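Local coordinates for GCN5-related N-acetyltransferase (Kribbella flavida, PDB 4H89), which is a GNAT-family enzyme that probably transfers an acyl group, most likely acetyl from acetyl-CoA, to an acceptor that is not established, at residues 94-97 against 98-102. Residues are numbered along the deposited sequence; the frame is centred on the assembly and turned at random.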
ATOM      1  N   PHE A  94      -8.550   7.825   8.651  1.00 15.35           N
ATOM      2  CA  PHE A  94      -9.426   8.508   9.594  1.00 15.69           C
ATOM      3  C   PHE A  94      -9.518   7.759  10.899  1.00 17.63           C
ATOM      4  O   PHE A  94      -9.596   6.523  10.901  1.00 21.32           O
ATOM      5  CB  PHE A  94     -10.853   8.641   9.005  1.00 16.80           C
ATOM      6  CG  PHE A  94     -10.861   9.349   7.691  1.00 15.13           C
ATOM      7  CD1 PHE A  94     -10.939  10.724   7.639  1.00 16.27           C
ATOM      8  CD2 PHE A  94     -10.705   8.662   6.498  1.00 16.84           C
ATOM      9  CE1 PHE A  94     -10.851  11.397   6.426  1.00 16.50           C
ATOM     10  CE2 PHE A  94     -10.617   9.337   5.290  1.00 18.43           C
ATOM     11  CZ  PHE A  94     -10.732  10.695   5.243  1.00 18.00           C
HETATM   12  N   MSE A  95      -9.543   8.520  11.991  1.00 15.96           N
HETATM   13  CA  MSE A  95      -9.813   7.949  13.317  1.00 18.65           C
HETATM   14  C   MSE A  95     -10.755   8.849  14.019  1.00 18.19           C
HETATM   15  O   MSE A  95     -10.540  10.026  14.141  1.00 22.89           O
HETATM   16  CB  MSE A  95      -8.545   7.859  14.136  1.00 22.13           C
HETATM   17  CG  MSE A  95      -7.547   7.026  13.361  1.00 27.35           C
HETATM   18 SE   MSE A  95      -6.091   6.601  14.560  0.90 37.86          SE
HETATM   19  CE  MSE A  95      -5.884   4.735  14.025  1.00 52.24           C
ATOM     20  N   VAL A  96     -11.832   8.270  14.497  1.00 19.55           N
ATOM     21  CA  VAL A  96     -12.837   8.984  15.289  1.00 19.27           C
ATOM     22  C   VAL A  96     -12.936   8.341  16.674  1.00 20.12           C
ATOM     23  O   VAL A  96     -13.062   7.132  16.795  1.00 21.22           O
ATOM     24  CB  VAL A  96     -14.203   8.946  14.593  1.00 20.60           C
ATOM     25  CG1 VAL A  96     -15.269   9.614  15.440  1.00 21.66           C
ATOM     26  CG2 VAL A  96     -14.136   9.612  13.212  1.00 23.70           C
ATOM     27  N   ALA A  97     -12.902   9.160  17.707  1.00 18.90           N
ATOM     28  CA  ALA A  97     -13.074   8.679  19.080  1.00 19.15           C
ATOM     29  C   ALA A  97     -14.343   7.891  19.235  1.00 22.19           C
ATOM     30  O   ALA A  97     -15.363   8.277  18.727  1.00 19.88           O
ATOM     31  CB  ALA A  97     -13.083   9.867  20.048  1.00 21.43           C
ATOM     32  N   ALA A  98     -14.272   6.762  19.921  1.00 23.64           N
ATOM     33  CA  ALA A  98     -15.489   5.955  20.138  1.00 22.04           C
ATOM     34  C   ALA A  98     -16.650   6.796  20.677  1.00 19.67           C
ATOM     35  O   ALA A  98     -17.800   6.704  20.221  1.00 22.22           O
ATOM     36  CB  ALA A  98     -15.212   4.803  21.073  1.00 27.59           C
ATOM     37  N   ALA A  99     -16.295   7.663  21.623  1.00 21.31           N
ATOM     38  CA  ALA A  99     -17.264   8.530  22.257  1.00 24.68           C
ATOM     39  C   ALA A  99     -17.846   9.574  21.338  1.00 24.43           C
ATOM     40  O   ALA A  99     -18.880  10.173  21.653  1.00 31.16           O
ATOM     41  CB  ALA A  99     -16.620   9.202  23.466  1.00 27.38           C
ATOM     42  N   ALA A 100     -17.180   9.811  20.205  1.00 21.46           N
ATOM     43  CA  ALA A 100     -17.658  10.793  19.282  1.00 24.06           C
ATOM     44  C   ALA A 100     -18.370  10.237  18.085  1.00 25.64           C
ATOM     45  O   ALA A 100     -18.729  10.995  17.214  1.00 29.19           O
ATOM     46  CB  ALA A 100     -16.511  11.659  18.822  1.00 24.78           C
ATOM     47  N   ARG A 101     -18.585   8.929  18.023  0.50 26.09           N
ATOM     48  CA  ARG A 101     -19.325   8.366  16.894  0.50 34.27           C
ATOM     49  C   ARG A 101     -20.779   8.834  16.891  0.50 36.09           C
ATOM     50  O   ARG A 101     -21.342   9.150  17.940  0.50 36.44           O
ATOM     51  CB  ARG A 101     -19.251   6.844  16.883  0.50 36.07           C
ATOM     52  CG  ARG A 101     -18.069   6.315  16.094  0.50 42.12           C
ATOM     53  CD  ARG A 101     -16.893   6.020  17.002  0.50 41.69           C
ATOM     54  NE  ARG A 101     -15.674   5.718  16.260  0.50 37.59           N
ATOM     55  CZ  ARG A 101     -14.995   4.581  16.336  0.50 37.70           C
ATOM     56  NH1 ARG A 101     -15.398   3.584  17.131  0.50 39.93           N
ATOM     57  NH2 ARG A 101     -13.908   4.436  15.601  0.50 42.57           N
ATOM     58  N   GLY A 102     -21.354   8.907  15.693  1.00 40.98           N
ATOM     59  CA  GLY A 102     -22.737   9.378  15.521  1.00 42.98           C
ATOM     60  C   GLY A 102     -22.910  10.894  15.622  1.00 34.76           C
ATOM     61  O   GLY A 102     -24.043  11.382  15.673  1.00 44.33           O
TER
HETATM   62  O   HOH W   1     -12.722   5.724  13.184  1.00 44.06           O
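A bend at chi2 of Arg101 (96°), followed by an extended chi3 (-171°), folds this side chain, in the conformer described here, one of two modelled, back over the end of the strand, where its guanidinium lies against Val96. In this conformer Val96 O sits over one face of that group, 3.0 Å from Arg101 NE; being above the plane, it is badly placed for the N-H bonds, and no hydrogen bond forms despite the short distance. The polar link of the same conformer runs through a water instead, in the guanidinium plane at its edge: it accepts from Arg101 NH2 at 3.0 Å and from Val96 N, also at 3.0 Å. On Val96, chi1 of 177° sets CG1 anti to the backbone N, 4.1 Å from Ala100 CB. This is where strand 89-96 of the GNAT fold runs out and the chain turns toward helix 105-119; Arg101 opens the (Q/R)-x-x-G-x-(G/A) motif, which probably binds the cofactor pyrophosphate here, as in relatives. The turn itself is a short 3-10 segment, 98-100, started by Ala100 N donating to Ala97 O at 2.8 Å. Arg101 N then bonds to Ala98 O. On the flank of the turn that faces Phe25 of helix 19-32 and Leu73 of the neighbouring strand, Ala97 CB and Ala100 CB meet at 4.1 Å; Phe25 packs on Ala97, while Leu73 touches Ala100.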